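Local coordinates for takeout-like protein 1 (Epiphyas postvittana, PDB 3E8T), which probably carries hydrophobic ligands along an extended internal tunnel, here occupied by ubiquinone-8, as a member of the insect Takeout family, at residues E6-E11 / T17-Q22. Numbering follows the deposited sequence. Where two conformers were deposited one is given.
Sequences EKCNLE and TSAFQQ. With UQ8 (Ubiquinone-8), chain B.
The irregular loop 6-11, extended through residues 6-9, comes up against helix 13-28 where Glu-6 meets Ala-19, their CA atoms 5.1 Å apart, and then leads away, so that Cys-8 is the last of its residues to touch 17-22. Glu-6 CB rests on Ala-19 CB at 3.9 Å, and beyond CG the chain runs extended (chi2 179°), laying the carboxylate along the helix surface. There OE1 accepts a hydrogen bond of 2.9 Å from Ser-18 OG through its syn lone pair, the side facing OE2. With OG anti to the Ser-18 backbone N (chi1 174°), the hydroxyl is turned toward Glu-6. The other oxygen, OE2, lies against the aliphatic part of Gln-22, 3.2 Å from CG, while the bend at chi2 turns the Gln-22 amide away. The backbone is tied as well: a water accepts from Glu-6 N and donates to Ala-19 O, bridging the loop to a helix carbonyl. Two residues on, Cys-8 SG packs on Ala-19 CB at 3.8 Å, and its disulfide to Cys-15 staples the segment covalently to an earlier turn of the same helix. Ala-19 CB also meets the ubiquinone methoxy carbon C4M at 3.2 Å, so protein and ligand share this methyl. Next along the helix, Phe-20 points away from the loop and takes C10 of the isoprenoid tail over one ring face, offset toward the rim, with CE1 3.4 Å from the headgroup carbon C3. Helix 13-28 also leans on strand 54-77, where the Gln-21 amide bonds to the backbone of Ala-69 and Ile-71. Through Ala-19 and Phe-20 the helix lines the quinone-headgroup end of the long tunnel in this Takeout fold, related to juvenile hormone binding proteins, with the disulfide-linked loop packed against it.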
ATOM      1  N   GLU A   6     -21.394   7.799   1.028  1.00 21.87           N
ATOM      2  CA  GLU A   6     -21.999   8.742   0.061  1.00 21.07           C
ATOM      3  C   GLU A   6     -22.337   7.979  -1.225  1.00 20.90           C
ATOM      4  O   GLU A   6     -21.461   7.406  -1.876  1.00 22.29           O
ATOM      5  CB  GLU A   6     -21.005   9.851  -0.276  1.00 21.51           C
ATOM      6  CG  GLU A   6     -20.610  10.718   0.928  1.00 22.63           C
ATOM      7  CD  GLU A   6     -19.617  11.809   0.605  1.00 23.73           C
ATOM      8  OE1 GLU A   6     -19.042  11.822  -0.515  1.00 24.99           O
ATOM      9  OE2 GLU A   6     -19.387  12.679   1.479  1.00 26.40           O
ATOM     10  N   LYS A   7     -23.602   7.981  -1.605  1.00 19.97           N
ATOM     11  CA  LYS A   7     -24.091   7.284  -2.770  1.00 21.45           C
ATOM     12  C   LYS A   7     -23.883   8.115  -4.011  1.00 20.53           C
ATOM     13  O   LYS A   7     -24.158   9.325  -4.010  1.00 21.86           O
ATOM     14  CB  LYS A   7     -25.538   6.901  -2.597  1.00 24.14           C
ATOM     15  CG  LYS A   7     -25.690   5.753  -1.586  1.00 28.06           C
ATOM     16  CD  LYS A   7     -27.062   5.137  -1.532  1.00 29.01           C
ATOM     17  CE  LYS A   7     -27.730   4.920  -2.869  1.00 32.32           C
ATOM     18  NZ  LYS A   7     -28.888   3.991  -2.651  1.00 35.10           N
ATOM     19  N   CYS A   8     -23.423   7.441  -5.065  1.00 19.16           N
ATOM     20  CA  CYS A   8     -23.005   8.045  -6.319  1.00 19.10           C
ATOM     21  C   CYS A   8     -23.551   7.280  -7.475  1.00 17.67           C
ATOM     22  O   CYS A   8     -23.710   6.064  -7.432  1.00 19.71           O
ATOM     23  CB  CYS A   8     -21.446   7.974  -6.461  1.00 20.94           C
ATOM     24  SG  CYS A   8     -20.549   8.921  -5.355  1.00 23.25           S
ATOM     25  N   ASN A   9     -23.781   7.995  -8.568  1.00 16.75           N
ATOM     26  CA  ASN A   9     -23.803   7.380  -9.886  1.00 16.68           C
ATOM     27  C   ASN A   9     -22.364   6.934 -10.184  1.00 18.96           C
ATOM     28  O   ASN A   9     -21.450   7.685  -9.983  1.00 17.97           O
ATOM     29  CB  ASN A   9     -24.323   8.388 -10.922  1.00 14.62           C
ATOM     30  CG  ASN A   9     -25.735   8.810 -10.680  1.00 14.62           C
ATOM     31  OD1 ASN A   9     -26.666   8.042 -10.948  1.00 15.00           O
ATOM     32  ND2 ASN A   9     -25.916  10.015 -10.127  1.00 14.58           N
ATOM     33  N   LEU A  10     -22.167   5.684 -10.572  1.00 20.81           N
ATOM     34  CA  LEU A  10     -20.778   5.145 -10.565  1.00 21.81           C
ATOM     35  C   LEU A  10     -19.855   5.907 -11.518  1.00 22.45           C
ATOM     36  O   LEU A  10     -18.655   6.075 -11.227  1.00 22.59           O
ATOM     37  CB  LEU A  10     -20.760   3.635 -10.837  1.00 23.61           C
ATOM     38  CG  LEU A  10     -21.258   2.761  -9.665  1.00 23.58           C
ATOM     39  CD1 LEU A  10     -21.383   1.308 -10.047  1.00 29.09           C
ATOM     40  CD2 LEU A  10     -20.370   2.904  -8.407  1.00 27.27           C
ATOM     41  N   GLU A  11     -20.386   6.430 -12.623  1.00 23.15           N
ATOM     42  CA  GLU A  11     -19.502   7.158 -13.533  1.00 25.35           C
ATOM     43  C   GLU A  11     -19.379   8.657 -13.256  1.00 23.90           C
ATOM     44  O   GLU A  11     -18.753   9.377 -14.027  1.00 27.25           O
ATOM     45  CB  GLU A  11     -19.861   6.879 -14.970  1.00 27.54           C
ATOM     46  CG  GLU A  11     -19.747   5.381 -15.277  1.00 29.11           C
ATOM     47  CD  GLU A  11     -19.729   5.094 -16.742  1.00 31.23           C
ATOM     48  OE1 GLU A  11     -20.485   5.766 -17.472  1.00 35.41           O
ATOM     49  OE2 GLU A  11     -18.985   4.171 -17.168  1.00 35.66           O
ATOM     50  N   THR A  17     -14.918  10.151  -6.212  1.00 15.78           N
ATOM     51  CA  THR A  17     -13.711  10.599  -5.558  1.00 15.78           C
ATOM     52  C   THR A  17     -14.008  11.019  -4.118  1.00 16.66           C
ATOM     53  O   THR A  17     -13.341  10.576  -3.172  1.00 16.55           O
ATOM     54  CB  THR A  17     -13.039  11.736  -6.357  1.00 17.94           C
ATOM     55  OG1 THR A  17     -12.716  11.270  -7.680  1.00 17.16           O
ATOM     56  CG2 THR A  17     -11.763  12.225  -5.658  1.00 18.33           C
ATOM     57  N   SER A  18     -15.044  11.859  -3.933  1.00 16.64           N
ATOM     58  CA  SER A  18     -15.424  12.268  -2.590  1.00 17.09           C
ATOM     59  C   SER A  18     -15.924  11.078  -1.751  1.00 16.68           C
ATOM     60  O   SER A  18     -15.682  11.027  -0.556  1.00 17.17           O
ATOM     61  CB  SER A  18     -16.475  13.385  -2.652  1.00 18.13           C
ATOM     62  OG  SER A  18     -16.960  13.712  -1.343  1.00 24.71           O
ATOM     63  N   ALA A  19     -16.672  10.169  -2.354  1.00 15.81           N
ATOM     64  CA  ALA A  19     -17.242   9.028  -1.615  1.00 16.47           C
ATOM     65  C   ALA A  19     -16.104   8.153  -1.096  1.00 16.97           C
ATOM     66  O   ALA A  19     -16.129   7.718   0.034  1.00 17.61           O
ATOM     67  CB  ALA A  19     -18.178   8.240  -2.452  1.00 18.39           C
ATOM     68  N   PHE A  20     -15.097   7.910  -1.933  1.00 16.44           N
ATOM     69  CA  PHE A  20     -13.956   7.090  -1.507  1.00 15.87           C
ATOM     70  C   PHE A  20     -13.235   7.848  -0.391  1.00 16.67           C
ATOM     71  O   PHE A  20     -12.831   7.247   0.635  1.00 17.21           O
ATOM     72  CB  PHE A  20     -12.991   6.840  -2.671  1.00 18.24           C
ATOM     73  CG  PHE A  20     -13.304   5.625  -3.527  1.00 19.95           C
ATOM     74  CD1 PHE A  20     -14.585   5.333  -3.962  1.00 21.49           C
ATOM     75  CD2 PHE A  20     -12.276   4.741  -3.894  1.00 22.40           C
ATOM     76  CE1 PHE A  20     -14.857   4.236  -4.740  1.00 22.32           C
ATOM     77  CE2 PHE A  20     -12.556   3.634  -4.697  1.00 23.94           C
ATOM     78  CZ  PHE A  20     -13.840   3.379  -5.114  1.00 25.35           C
ATOM     79  N   GLN A  21     -13.034   9.140  -0.582  1.00 16.36           N
ATOM     80  CA  GLN A  21     -12.360   9.948   0.423  1.00 16.50           C
ATOM     81  C   GLN A  21     -13.052   9.900   1.792  1.00 17.54           C
ATOM     82  O   GLN A  21     -12.401   9.776   2.816  1.00 18.67           O
ATOM     83  CB  GLN A  21     -12.228  11.392  -0.033  1.00 16.09           C
ATOM     84  CG  GLN A  21     -11.420  12.285   0.897  1.00 17.15           C
ATOM     85  CD  GLN A  21      -9.958  11.902   0.857  1.00 16.76           C
ATOM     86  OE1 GLN A  21      -9.267  12.326  -0.050  1.00 19.02           O
ATOM     87  NE2 GLN A  21      -9.484  11.159   1.855  1.00 18.74           N
ATOM     88  N   GLN A  22     -14.378  10.033   1.829  0.50 17.90           N
ATOM     89  CA  GLN A  22     -15.079  10.121   3.114  0.50 18.87           C
ATOM     90  C   GLN A  22     -15.199   8.785   3.802  0.50 19.96           C
ATOM     91  O   GLN A  22     -15.290   8.739   5.031  0.50 22.07           O
ATOM     92  CB  GLN A  22     -16.457  10.740   2.948  0.50 19.81           C
ATOM     93  CG  GLN A  22     -16.403  12.168   2.535  0.50 20.98           C
ATOM     94  CD  GLN A  22     -15.625  13.022   3.503  0.50 24.33           C
ATOM     95  OE1 GLN A  22     -14.519  13.503   3.195  0.50 26.53           O
ATOM     96  NE2 GLN A  22     -16.178  13.188   4.698  0.50 25.66           N
TER
HETATM   97  C45 UQ8 B 221      17.522  -2.200   4.034  1.00 41.01           C
HETATM   98  C44 UQ8 B 221      17.825  -1.555   2.680  1.00 39.34           C
HETATM   99  C46 UQ8 B 221      19.262  -1.105   2.666  1.00 40.20           C
HETATM  100  C43 UQ8 B 221      16.905  -0.393   2.353  1.00 39.20           C
HETATM  101  C42 UQ8 B 221      15.437  -0.739   2.651  1.00 36.40           C
HETATM  102  C41 UQ8 B 221      14.944  -1.760   1.635  1.00 33.97           C
HETATM  103  C39 UQ8 B 221      13.560  -1.386   1.149  1.00 33.04           C
HETATM  104  C40 UQ8 B 221      12.384  -2.353   1.270  1.00 37.10           C
HETATM  105  C38 UQ8 B 221      13.368  -0.186   0.520  1.00 29.04           C
HETATM  106  C37 UQ8 B 221      12.147   0.267   0.040  1.00 27.70           C
HETATM  107  C36 UQ8 B 221      12.358   1.748  -0.277  1.00 27.10           C
HETATM  108  C34 UQ8 B 221      11.074   2.466  -0.650  1.00 26.04           C
HETATM  109  C35 UQ8 B 221      11.176   3.846  -0.751  1.00 27.64           C
HETATM  110  C33 UQ8 B 221       9.874   1.773  -0.795  1.00 24.02           C
HETATM  111  C32 UQ8 B 221       8.628   2.267  -1.164  1.00 27.74           C
HETATM  112  C31 UQ8 B 221       7.545   1.327  -0.571  1.00 25.98           C
HETATM  113  C29 UQ8 B 221       6.134   1.658  -1.037  1.00 27.81           C
HETATM  114  C30 UQ8 B 221       5.858   1.981  -2.540  1.00 29.58           C
HETATM  115  C28 UQ8 B 221       5.090   1.677  -0.119  1.00 30.30           C
HETATM  116  C27 UQ8 B 221       3.764   1.966  -0.416  1.00 29.80           C
HETATM  117  C26 UQ8 B 221       2.797   1.225   0.518  1.00 29.70           C
HETATM  118  C24 UQ8 B 221       1.365   1.738   0.337  1.00 29.29           C
HETATM  119  C25 UQ8 B 221       0.979   3.157   0.789  1.00 31.99           C
HETATM  120  C23 UQ8 B 221       0.420   0.920  -0.244  1.00 28.86           C
HETATM  121  C22 UQ8 B 221      -0.925   1.215  -0.479  1.00 31.24           C
HETATM  122  C21 UQ8 B 221      -1.596   0.106  -1.289  1.00 33.40           C
HETATM  123  C19 UQ8 B 221      -2.949   0.473  -1.899  1.00 34.02           C
HETATM  124  C20 UQ8 B 221      -3.481  -0.611  -2.837  1.00 34.05           C
HETATM  125  C18 UQ8 B 221      -3.986   0.918  -0.859  1.00 35.70           C
HETATM  126  C17 UQ8 B 221      -5.354   1.178  -1.505  1.00 38.34           C
HETATM  127  C16 UQ8 B 221      -6.269   2.059  -0.638  1.00 42.71           C
HETATM  128  C14 UQ8 B 221      -7.698   1.949  -1.160  1.00 45.11           C
HETATM  129  C15 UQ8 B 221      -7.934   1.896  -2.681  1.00 46.33           C
HETATM  130  C13 UQ8 B 221      -8.783   1.864  -0.291  1.00 46.25           C
HETATM  131  C12 UQ8 B 221     -10.098   1.742  -0.734  1.00 46.77           C
HETATM  132  C11 UQ8 B 221     -11.137   2.323   0.247  1.00 49.12           C
HETATM  133  C9  UQ8 B 221     -12.432   2.731  -0.481  1.00 50.96           C
HETATM  134  C10 UQ8 B 221     -12.558   2.076  -1.866  1.00 51.64           C
HETATM  135  C8  UQ8 B 221     -13.624   2.384   0.407  1.00 51.26           C
HETATM  136  C7  UQ8 B 221     -14.458   1.222  -0.141  1.00 62.77           C
HETATM  137  C6  UQ8 B 221     -15.484   1.657  -1.216  1.00 52.06           C
HETATM  138  C1  UQ8 B 221     -15.628   0.887  -2.376  1.00 54.07           C
HETATM  139  C1M UQ8 B 221     -14.830  -0.247  -2.521  1.00 59.53           C
HETATM  140  C2  UQ8 B 221     -16.537   1.234  -3.383  1.00 54.90           C
HETATM  141  O2  UQ8 B 221     -16.666   0.552  -4.403  1.00 50.23           O
HETATM  142  C3  UQ8 B 221     -17.330   2.362  -3.239  1.00 53.03           C
HETATM  143  O3  UQ8 B 221     -18.216   2.697  -4.219  1.00 53.28           O
HETATM  144  C3M UQ8 B 221     -19.444   1.996  -4.031  1.00 57.12           C
HETATM  145  C4  UQ8 B 221     -17.206   3.152  -2.102  1.00 51.72           C
HETATM  146  O4  UQ8 B 221     -17.996   4.260  -1.978  1.00 54.07           O
HETATM  147  C4M UQ8 B 221     -17.867   5.106  -3.131  1.00 55.49           C
HETATM  148  C5  UQ8 B 221     -16.290   2.803  -1.100  1.00 57.52           C
HETATM  149  O5  UQ8 B 221     -16.210   3.517  -0.097  1.00 56.03           O
HETATM  150  O   HOH W   1     -18.599   7.873   1.537  1.00 22.37           O